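PDB 6S3Y: PlyP35 from Listeria phage P35, which probably binds the Listeria cell wall through this C-terminal portion of a phage endolysin, so bringing the lytic enzyme to its substrate. Local coordinates for residues Ile6-Lys11 and Gly108-Ala113; Ala86-Asn91 and Asp98-Lys103; Gly116-Tyr121 and Ile131-Phe136. One frame throughout, in Å; residues are numbered along the deposited sequence.

Contact 1: residues Ile6-Lys11 and Gly108-Ala113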
loop_
_atom_site.group_PDB
_atom_site.type_symbol
_atom_site.label_atom_id
_atom_site.label_comp_id
_atom_site.label_asym_id
_atom_site.label_seq_id
_atom_site.Cartn_x
_atom_site.Cartn_y
_atom_site.Cartn_z
ATOM N N ILE A 6 -14.908 -12.990 -5.962
ATOM C CA ILE A 6 -15.067 -11.646 -5.343
ATOM C C ILE A 6 -14.571 -10.638 -6.375
ATOM O O ILE A 6 -13.433 -10.790 -6.870
ATOM C CB ILE A 6 -14.254 -11.566 -4.038
ATOM C CG1 ILE A 6 -14.596 -12.696 -3.065
ATOM C CG2 ILE A 6 -14.374 -10.195 -3.419
ATOM C CD1 ILE A 6 -16.043 -12.636 -2.609
ATOM N N ASN A 7 -15.389 -9.648 -6.707
ATOM C CA ASN A 7 -14.946 -8.483 -7.508
ATOM C C ASN A 7 -14.312 -7.481 -6.539
ATOM O O ASN A 7 -14.928 -7.192 -5.506
ATOM C CB ASN A 7 -16.106 -7.887 -8.292
ATOM C CG ASN A 7 -16.616 -8.854 -9.339
ATOM O OD1 ASN A 7 -15.882 -9.233 -10.237
ATOM N ND2 ASN A 7 -17.872 -9.233 -9.237
ATOM N N ILE A 8 -13.125 -6.984 -6.867
ATOM C CA ILE A 8 -12.382 -6.050 -5.984
ATOM C C ILE A 8 -11.998 -4.819 -6.789
ATOM O O ILE A 8 -11.857 -4.906 -8.023
ATOM C CB ILE A 8 -11.154 -6.718 -5.343
ATOM C CG1 ILE A 8 -10.040 -6.979 -6.362
ATOM C CG2 ILE A 8 -11.556 -7.969 -4.597
ATOM C CD1 ILE A 8 -8.736 -7.472 -5.692
ATOM N N VAL A 9 -11.807 -3.717 -6.080
ATOM C CA VAL A 9 -11.238 -2.475 -6.652
ATOM C C VAL A 9 -10.119 -2.008 -5.719
ATOM O O VAL A 9 -10.332 -1.917 -4.490
ATOM C CB VAL A 9 -12.327 -1.409 -6.903
ATOM C CG1 VAL A 9 -13.225 -1.245 -5.717
ATOM C CG2 VAL A 9 -11.738 -0.070 -7.325
ATOM N N ILE A 10 -8.948 -1.769 -6.300
ATOM C CA ILE A 10 -7.759 -1.319 -5.536
ATOM C C ILE A 10 -8.075 0.103 -5.030
ATOM O O ILE A 10 -8.595 0.930 -5.819
ATOM C CB ILE A 10 -6.482 -1.433 -6.382
ATOM C CG1 ILE A 10 -5.852 -2.826 -6.252
ATOM C CG2 ILE A 10 -5.459 -0.358 -5.998
ATOM C CD1 ILE A 10 -6.792 -3.969 -6.524
ATOM N N LYS A 11 -7.785 0.364 -3.762
ATOM C CA LYS A 11 -8.161 1.644 -3.093
ATOM C C LYS A 11 -7.454 2.830 -3.749
ATOM O O LYS A 11 -6.371 2.656 -4.366
ATOM C CB LYS A 11 -7.854 1.612 -1.599
ATOM C CG LYS A 11 -8.703 0.641 -0.800
ATOM C CD LYS A 11 -8.274 0.613 0.676
ATOM C CE LYS A 11 -9.216 -0.216 1.509
ATOM N NZ LYS A 11 -8.709 -0.425 2.873
ATOM N N GLY A 108 -10.280 -6.077 -10.250
ATOM C CA GLY A 108 -9.772 -7.455 -10.295
ATOM C C GLY A 108 -10.798 -8.455 -9.837
ATOM O O GLY A 108 -11.866 -8.028 -9.340
ATOM N N ILE A 109 -10.473 -9.737 -9.952
ATOM C CA ILE A 109 -11.301 -10.846 -9.411
ATOM C C ILE A 109 -10.398 -11.713 -8.543
ATOM O O ILE A 109 -9.268 -11.973 -8.954
ATOM C CB ILE A 109 -11.958 -11.637 -10.553
ATOM C CG1 ILE A 109 -12.838 -10.736 -11.435
ATOM C CG2 ILE A 109 -12.781 -12.794 -9.994
ATOM C CD1 ILE A 109 -13.394 -11.432 -12.665
ATOM N N THR A 110 -10.867 -12.103 -7.377
ATOM C CA THR A 110 -10.143 -12.986 -6.446
ATOM C C THR A 110 -11.151 -13.971 -5.865
ATOM O O THR A 110 -12.268 -14.052 -6.404
ATOM C CB THR A 110 -9.377 -12.184 -5.387
ATOM O OG1 THR A 110 -8.549 -13.087 -4.646
ATOM C CG2 THR A 110 -10.292 -11.445 -4.442
ATOM N N HIS A 111 -10.758 -14.711 -4.841
ATOM C CA HIS A 111 -11.567 -15.778 -4.205
ATOM C C HIS A 111 -11.378 -15.644 -2.712
ATOM O O HIS A 111 -10.322 -15.192 -2.297
ATOM C CB HIS A 111 -11.137 -17.179 -4.683
ATOM C CG HIS A 111 -11.206 -17.317 -6.165
ATOM N ND1 HIS A 111 -10.146 -17.009 -6.978
ATOM C CD2 HIS A 111 -12.245 -17.599 -6.976
ATOM C CE1 HIS A 111 -10.509 -17.154 -8.227
ATOM N NE2 HIS A 111 -11.787 -17.515 -8.255
ATOM N N PRO A 112 -12.376 -16.048 -1.901
ATOM C CA PRO A 112 -12.266 -16.043 -0.449
ATOM C C PRO A 112 -10.974 -16.724 -0.024
ATOM O O PRO A 112 -10.715 -17.809 -0.480
ATOM C CB PRO A 112 -13.465 -16.858 0.068
ATOM C CG PRO A 112 -14.465 -16.753 -1.046
ATOM C CD PRO A 112 -13.676 -16.561 -2.331
ATOM N N ALA A 113 -10.205 -16.034 0.813
ATOM C CA ALA A 113 -8.906 -16.494 1.340
ATOM C C ALA A 113 -9.000 -16.440 2.863
ATOM O O ALA A 113 -9.099 -15.332 3.402
ATOM C CB ALA A 113 -7.777 -15.653 0.791
HETATM O O HOH W 1 -13.965 -7.394 -11.315
#
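Ile8 and Thr110 meet methyl to methyl on the inner face of a short antiparallel pairing, Ile8 CG2 lying 3.7 Å from Thr110 CG2 with the two side chains nearly perpendicular. Beta-branched residues suit this place, since each fills the sheet surface close to its own backbone. In Thr110 the hydroxyl lies opposite the backbone N (chi1 -172°) and bonds to Pro119 O, which puts CG2 between N and the carbonyl carbon, against Ile8. Ile8 CG1 rests against the backbone of Gly108, where the lack of a side chain suits the close approach. At the outer end of this packed face, beyond the last bridge, Pro112 CD comes within 4.0 Å of Ile6 CG1. Two pairs of backbone bonds fasten the strands: Ile6 N to Thr110 O and Thr110 N to Ile6 O, both 2.9 Å, then Ile8 and Gly108 in the same reciprocal way.

The other face is looser and wetter. Asn7 and Ile109 run alongside each other in one direction, and the touch is slight, Asn7 OD1 to Ile109 CG1 at 3.6 Å. A water donates both to Asn7 OD1 (2.9 Å) and to Gly108 O, tying the amide to the neighbouring strand. The N-to-C directions of 6-10 and 108-110 differ by 134°, an antiparallel pairing with marked twist, consistent with the curled sheets of SH3-like domains.

Contact 2: residues Ala86-Asn91 and Asp98-Lys103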
loop_
_atom_site.group_PDB
_atom_site.type_symbol
_atom_site.label_atom_id
_atom_site.label_comp_id
_atom_site.label_asym_id
_atom_site.label_seq_id
_atom_site.Cartn_x
_atom_site.Cartn_y
_atom_site.Cartn_z
ATOM N N ALA A 86 -1.382 0.171 -5.250
ATOM C CA ALA A 86 -1.212 -1.022 -4.401
ATOM C C ALA A 86 -0.180 -1.938 -5.054
ATOM O O ALA A 86 0.475 -1.533 -6.063
ATOM C CB ALA A 86 -2.553 -1.673 -4.198
ATOM N N PHE A 87 -0.038 -3.146 -4.537
ATOM C CA PHE A 87 0.896 -4.166 -5.042
ATOM C C PHE A 87 0.202 -5.518 -4.961
ATOM O O PHE A 87 -0.669 -5.687 -4.073
ATOM C CB PHE A 87 2.165 -4.233 -4.205
ATOM C CG PHE A 87 3.202 -3.172 -4.469
ATOM C CD1 PHE A 87 3.713 -2.978 -5.736
ATOM C CD2 PHE A 87 3.707 -2.414 -3.423
ATOM C CE1 PHE A 87 4.703 -2.041 -5.962
ATOM C CE2 PHE A 87 4.708 -1.479 -3.653
ATOM C CZ PHE A 87 5.200 -1.280 -4.921
ATOM N N CYS A 88 0.617 -6.465 -5.813
ATOM C CA CYS A 88 0.459 -7.913 -5.514
ATOM C C CYS A 88 1.818 -8.583 -5.677
ATOM O O CYS A 88 2.696 -8.067 -6.449
ATOM C CB CYS A 88 -0.622 -8.562 -6.366
ATOM S SG CYS A 88 -0.359 -8.342 -8.141
ATOM N N TRP A 89 2.017 -9.685 -4.954
ATOM C CA TRP A 89 3.333 -10.355 -4.869
ATOM C C TRP A 89 3.191 -11.829 -5.258
ATOM O O TRP A 89 2.153 -12.428 -4.936
ATOM C CB TRP A 89 3.861 -10.242 -3.439
ATOM C CG TRP A 89 4.282 -8.861 -3.006
ATOM C CD1 TRP A 89 5.536 -8.349 -3.009
ATOM C CD2 TRP A 89 3.443 -7.866 -2.383
ATOM N NE1 TRP A 89 5.542 -7.106 -2.452
ATOM C CE2 TRP A 89 4.275 -6.780 -2.058
ATOM C CE3 TRP A 89 2.077 -7.787 -2.065
ATOM C CZ2 TRP A 89 3.797 -5.623 -1.442
ATOM C CZ3 TRP A 89 1.603 -6.648 -1.450
ATOM C CH2 TRP A 89 2.448 -5.587 -1.140
ATOM N N ASP A 90 4.253 -12.409 -5.806
ATOM C CA ASP A 90 4.206 -13.840 -6.209
ATOM C C ASP A 90 4.464 -14.724 -5.002
ATOM O O ASP A 90 4.478 -15.922 -5.177
ATOM C CB ASP A 90 5.153 -14.134 -7.347
ATOM C CG ASP A 90 6.618 -14.175 -7.009
ATOM O OD1 ASP A 90 7.017 -13.632 -5.960
ATOM O OD2 ASP A 90 7.340 -14.711 -7.849
ATOM N N ASN A 91 4.594 -14.163 -3.803
ATOM C CA ASN A 91 4.597 -15.007 -2.577
ATOM C C ASN A 91 4.080 -14.221 -1.375
ATOM O O ASN A 91 4.007 -12.989 -1.448
ATOM C CB ASN A 91 5.978 -15.634 -2.373
ATOM C CG ASN A 91 6.961 -14.686 -1.749
ATOM O OD1 ASN A 91 6.766 -14.260 -0.624
ATOM N ND2 ASN A 91 8.007 -14.368 -2.471
ATOM N N ASP A 98 8.869 -11.274 -7.263
ATOM C CA ASP A 98 8.122 -10.737 -8.419
ATOM C C ASP A 98 6.875 -10.041 -7.843
ATOM O O ASP A 98 6.059 -10.694 -7.165
ATOM C CB ASP A 98 7.850 -11.874 -9.399
ATOM C CG ASP A 98 7.490 -11.428 -10.803
ATOM O OD1 ASP A 98 7.530 -10.223 -11.065
ATOM O OD2 ASP A 98 7.137 -12.297 -11.607
ATOM N N PHE A 99 6.776 -8.724 -8.038
ATOM C CA PHE A 99 5.612 -7.948 -7.565
ATOM C C PHE A 99 5.169 -7.033 -8.700
ATOM O O PHE A 99 6.005 -6.648 -9.526
ATOM C CB PHE A 99 5.945 -7.228 -6.257
ATOM C CG PHE A 99 7.033 -6.187 -6.350
ATOM C CD1 PHE A 99 6.742 -4.890 -6.764
ATOM C CD2 PHE A 99 8.348 -6.489 -6.046
ATOM C CE1 PHE A 99 7.742 -3.922 -6.800
ATOM C CE2 PHE A 99 9.351 -5.536 -6.131
ATOM C CZ PHE A 99 9.041 -4.242 -6.480
ATOM N N ILE A 100 3.881 -6.717 -8.704
ATOM C CA ILE A 100 3.229 -5.860 -9.740
ATOM C C ILE A 100 2.617 -4.651 -9.028
ATOM O O ILE A 100 1.887 -4.845 -8.049
ATOM C CB ILE A 100 2.184 -6.673 -10.519
ATOM C CG1 ILE A 100 2.815 -7.920 -11.179
ATOM C CG2 ILE A 100 1.472 -5.789 -11.520
ATOM C CD1 ILE A 100 1.787 -8.901 -11.738
ATOM N N ASN A 101 2.921 -3.462 -9.542
ATOM C CA ASN A 101 2.287 -2.178 -9.163
ATOM C C ASN A 101 0.858 -2.200 -9.720
ATOM O O ASN A 101 0.724 -2.232 -10.953
ATOM C CB ASN A 101 3.120 -0.996 -9.672
ATOM C CG ASN A 101 2.530 0.344 -9.272
ATOM O OD1 ASN A 101 1.328 0.538 -9.409
ATOM N ND2 ASN A 101 3.348 1.274 -8.782
ATOM N N LEU A 102 -0.163 -2.252 -8.861
ATOM C CA LEU A 102 -1.578 -2.154 -9.279
ATOM C C LEU A 102 -2.039 -0.688 -9.177
ATOM O O LEU A 102 -2.015 -0.113 -8.067
ATOM C CB LEU A 102 -2.420 -3.076 -8.409
ATOM C CG LEU A 102 -2.036 -4.553 -8.471
ATOM C CD1 LEU A 102 -2.878 -5.396 -7.512
ATOM C CD2 LEU A 102 -2.204 -5.090 -9.877
ATOM N N LYS A 103 -2.476 -0.117 -10.293
ATOM C CA LYS A 103 -2.942 1.294 -10.385
ATOM C C LYS A 103 -4.107 1.499 -9.430
ATOM O O LYS A 103 -4.915 0.552 -9.230
ATOM C CB LYS A 103 -3.315 1.650 -11.836
ATOM C CG LYS A 103 -2.674 2.896 -12.380
ATOM C CD LYS A 103 -3.330 3.435 -13.663
ATOM C CE LYS A 103 -2.535 4.614 -14.171
ATOM N NZ LYS A 103 -2.645 5.807 -13.290
#
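Asp90 lays its carboxylate against another acidic residue where the hairpin strands give way to the loop: Asp90 OD2 is 3.3 Å from Asp98 CB, and the two OD2 atoms of Asp90 and Asp98 are 4.5 Å apart, their carboxylate planes turned by 81°. The like charges are probably tolerated because Lys127 forms salt bridges with both and Arg125 with Asp98. Asp90 CG sits between its own backbone N and carbonyl carbon (chi1 74°), which turns the carboxylate toward Asp98, where OD1 takes a weak bond from Asp98 N. The backbone bond beside it is firmer: Asp90 N to Asp98 O is 2.8 Å.

Aromatic residues occupy one face of the strands. Phe99 sets an edge toward the face of Phe87 in an offset edge-to-face pair, planes at 83° and centroids 5.2 Å apart, with Phe99 CD1 3.6 Å from Phe87 CE1. Trp89 adds the third ring; its CD1 touches Phe99 CB at 3.5 Å, while CB of Phe87 lies over one face of the indole, toward the rim. Flat, wide rings suit this face because they can cover neighbouring strand positions.

Smaller apolar groups take the other face. Cys88 SG lies 3.9 Å from both Ile100 CB and Leu102 CD1, its compact thiol fitting between the two branched chains, and Leu102 also packs beside Ala86. Reciprocal backbone bonds join Ala86 with Leu102 and Cys88 with Ile100, the regular pattern of an antiparallel beta hairpin, here carrying an aromatic cluster on one face within the SH3-like cell-wall-binding domain.

Contact 3: residues Gly116-Tyr121 and Ile131-Phe136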
loop_
_atom_site.group_PDB
_atom_site.type_symbol
_atom_site.label_atom_id
_atom_site.label_comp_id
_atom_site.label_asym_id
_atom_site.label_seq_id
_atom_site.Cartn_x
_atom_site.Cartn_y
_atom_site.Cartn_z
ATOM N N GLY A 116 -6.061 -14.676 4.333
ATOM C CA GLY A 116 -5.997 -13.235 4.013
ATOM C C GLY A 116 -5.046 -12.905 2.879
ATOM O O GLY A 116 -4.818 -11.686 2.625
ATOM N N PHE A 117 -4.486 -13.906 2.183
ATOM C CA PHE A 117 -3.677 -13.662 0.959
ATOM C C PHE A 117 -4.565 -13.948 -0.243
ATOM O O PHE A 117 -4.699 -15.126 -0.640
ATOM C CB PHE A 117 -2.391 -14.474 1.006
ATOM C CG PHE A 117 -1.491 -14.076 2.142
ATOM C CD1 PHE A 117 -0.651 -12.984 2.033
ATOM C CD2 PHE A 117 -1.516 -14.784 3.335
ATOM C CE1 PHE A 117 0.167 -12.621 3.081
ATOM C CE2 PHE A 117 -0.696 -14.419 4.395
ATOM C CZ PHE A 117 0.139 -13.340 4.265
ATOM N N TYR A 118 -5.155 -12.896 -0.805
ATOM C CA TYR A 118 -6.188 -13.005 -1.856
ATOM C C TYR A 118 -5.489 -13.293 -3.179
ATOM O O TYR A 118 -4.595 -12.550 -3.594
ATOM C CB TYR A 118 -7.084 -11.765 -1.835
ATOM C CG TYR A 118 -8.006 -11.749 -0.650
ATOM C CD1 TYR A 118 -7.572 -11.259 0.573
ATOM C CD2 TYR A 118 -9.284 -12.263 -0.726
ATOM C CE1 TYR A 118 -8.398 -11.275 1.687
ATOM C CE2 TYR A 118 -10.126 -12.272 0.381
ATOM C CZ TYR A 118 -9.678 -11.787 1.586
ATOM O OH TYR A 118 -10.516 -11.779 2.654
ATOM N N PRO A 119 -5.845 -14.422 -3.847
ATOM C CA PRO A 119 -5.161 -14.818 -5.071
ATOM C C PRO A 119 -5.658 -14.050 -6.293
ATOM O O PRO A 119 -6.860 -13.862 -6.460
ATOM C CB PRO A 119 -5.498 -16.311 -5.180
ATOM C CG PRO A 119 -6.890 -16.398 -4.529
ATOM C CD PRO A 119 -6.827 -15.417 -3.389
ATOM N N LEU A 120 -4.710 -13.624 -7.117
ATOM C CA LEU A 120 -4.972 -12.952 -8.412
ATOM C C LEU A 120 -4.298 -13.819 -9.483
ATOM O O LEU A 120 -3.028 -13.904 -9.479
ATOM C CB LEU A 120 -4.391 -11.541 -8.429
ATOM C CG LEU A 120 -4.988 -10.580 -7.406
ATOM C CD1 LEU A 120 -4.260 -9.229 -7.408
ATOM C CD2 LEU A 120 -6.456 -10.373 -7.673
ATOM N N TYR A 121 -5.117 -14.413 -10.355
ATOM C CA TYR A 121 -4.630 -15.161 -11.524
ATOM C C TYR A 121 -4.584 -14.199 -12.718
ATOM O O TYR A 121 -5.658 -13.763 -13.189
ATOM C CB TYR A 121 -5.514 -16.370 -11.839
ATOM C CG TYR A 121 -4.945 -17.136 -13.021
ATOM C CD1 TYR A 121 -3.880 -18.017 -12.839
ATOM C CD2 TYR A 121 -5.403 -16.954 -14.323
ATOM C CE1 TYR A 121 -3.365 -18.765 -13.892
ATOM C CE2 TYR A 121 -4.855 -17.637 -15.396
ATOM C CZ TYR A 121 -3.850 -18.571 -15.183
ATOM O OH TYR A 121 -3.335 -19.287 -16.239
ATOM N N ILE A 131 -2.589 -10.435 -2.861
ATOM C CA ILE A 131 -2.883 -9.059 -2.378
ATOM C C ILE A 131 -3.531 -9.197 -1.002
ATOM O O ILE A 131 -4.445 -9.991 -0.807
ATOM C CB ILE A 131 -3.730 -8.275 -3.400
ATOM C CG1 ILE A 131 -3.874 -6.807 -2.979
ATOM C CG2 ILE A 131 -5.071 -8.948 -3.653
ATOM C CD1 ILE A 131 -4.544 -5.915 -4.031
ATOM N N PRO A 132 -3.067 -8.427 0.005
ATOM C CA PRO A 132 -3.707 -8.423 1.324
ATOM C C PRO A 132 -5.019 -7.620 1.310
ATOM O O PRO A 132 -5.182 -6.714 0.492
ATOM C CB PRO A 132 -2.633 -7.776 2.200
ATOM C CG PRO A 132 -1.920 -6.822 1.258
ATOM C CD PRO A 132 -1.909 -7.522 -0.076
ATOM N N ARG A 133 -5.921 -7.966 2.237
ATOM C CA ARG A 133 -7.291 -7.415 2.329
ATOM C C ARG A 133 -7.281 -5.889 2.332
ATOM O O ARG A 133 -8.188 -5.285 1.705
ATOM C CB ARG A 133 -7.987 -7.940 3.601
ATOM C CG ARG A 133 -9.444 -7.539 3.722
ATOM C CD ARG A 133 -10.296 -7.992 2.548
ATOM N NE ARG A 133 -11.657 -7.478 2.627
ATOM C CZ ARG A 133 -12.011 -6.252 2.267
ATOM N NH1 ARG A 133 -11.139 -5.410 1.735
ATOM N NH2 ARG A 133 -13.263 -5.884 2.445
ATOM N N TYR A 134 -6.298 -5.269 2.981
ATOM C CA TYR A 134 -6.317 -3.810 3.276
ATOM C C TYR A 134 -6.059 -2.983 2.021
ATOM O O TYR A 134 -6.211 -1.774 2.077
ATOM C CB TYR A 134 -5.362 -3.447 4.436
ATOM C CG TYR A 134 -3.890 -3.555 4.154
ATOM C CD1 TYR A 134 -3.198 -2.520 3.557
ATOM C CD2 TYR A 134 -3.149 -4.654 4.577
ATOM C CE1 TYR A 134 -1.834 -2.594 3.318
ATOM C CE2 TYR A 134 -1.784 -4.731 4.357
ATOM C CZ TYR A 134 -1.127 -3.714 3.707
ATOM O OH TYR A 134 0.225 -3.784 3.509
HETATM N N MSE A 135 -5.711 -3.605 0.891
HETATM C CA MSE A 135 -5.380 -2.819 -0.296
HETATM C C MSE A 135 -6.553 -2.699 -1.275
HETATM O O MSE A 135 -6.392 -2.052 -2.317
HETATM C CB MSE A 135 -4.158 -3.390 -1.015
HETATM C CG MSE A 135 -2.892 -3.240 -0.209
HETATM SE SE MSE A 135 -1.313 -3.793 -1.181
HETATM C CE MSE A 135 -0.005 -2.641 -0.422
ATOM N N PHE A 136 -7.711 -3.269 -0.945
ATOM C CA PHE A 136 -8.826 -3.208 -1.884
ATOM C C PHE A 136 -10.174 -3.102 -1.145
ATOM O O PHE A 136 -10.281 -3.419 0.061
ATOM C CB PHE A 136 -8.829 -4.433 -2.815
ATOM C CG PHE A 136 -9.034 -5.773 -2.151
ATOM C CD1 PHE A 136 -10.304 -6.238 -1.853
ATOM C CD2 PHE A 136 -7.952 -6.595 -1.862
ATOM C CE1 PHE A 136 -10.481 -7.490 -1.268
ATOM C CE2 PHE A 136 -8.138 -7.843 -1.277
ATOM C CZ PHE A 136 -9.392 -8.298 -0.967
HETATM O O HOH W 2 -4.869 -9.863 4.324
#
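With CG of Tyr118 anti to its carbonyl carbon (chi1 -72°) and CG of Phe136 held between backbone N and carbonyl carbon (chi1 63°), the two rings meet edge-to-face. The edge of Phe136 is directed at the face of Tyr118, planes at 82°, and Phe136 CZ stands 3.7 Å from Tyr118 CG, toward the rim of the ring. Arg133 crosses the outer part of the same tyrosine with its aliphatic chain, CD lying 3.8 Å from Tyr118 OH, while the guanidinium plane stands perpendicular to the ring. Its NH1 makes a weak bond to Phe136 O.

Closer to the backbone, Ile131 CG2 is wedged between Tyr118 CB and Leu120 CD1, 3.9 Å from each, a place suited to a branched aliphatic chain. Past this pair a water accepts a bond from Arg133 N as the second segment turns into a 3-10 stretch; its link to Gly116 O is doubtful. Gly116 itself has positive phi, a conformation glycine adopts readily. The chemistry implies that apolar contacts and the edge-to-face pair supply the cohesion, while two backbone bonds of 3.0 Å, Tyr118 N to Ile131 O and Ile131 N to Tyr118 O, satisfy the amides and carbonyls of both residues.

Contacts 1 and 3 lie closest, their centres about 7 Å apart, joined where Lys11 NZ meets Tyr134 O at 2.9 Å, a probable hydrogen bond, and where Val9 O packs 3.4 Å from Phe136 CB. Contact 2 has its centre about 10 Å from that of contact 3 and about 14 Å from that of contact 1; along the chain it is nested within the loop closed by contact 1. Ile10 reaches it from the first strand, CG2 3.7 Å from Ala86 CB, and Cys88 CB packs 3.8 Å from Leu120 CD1. A strand from the start of the chain thus packs with strands from its C-terminal half, so the two halves of the sequence do not separate cleanly in this part of the fold.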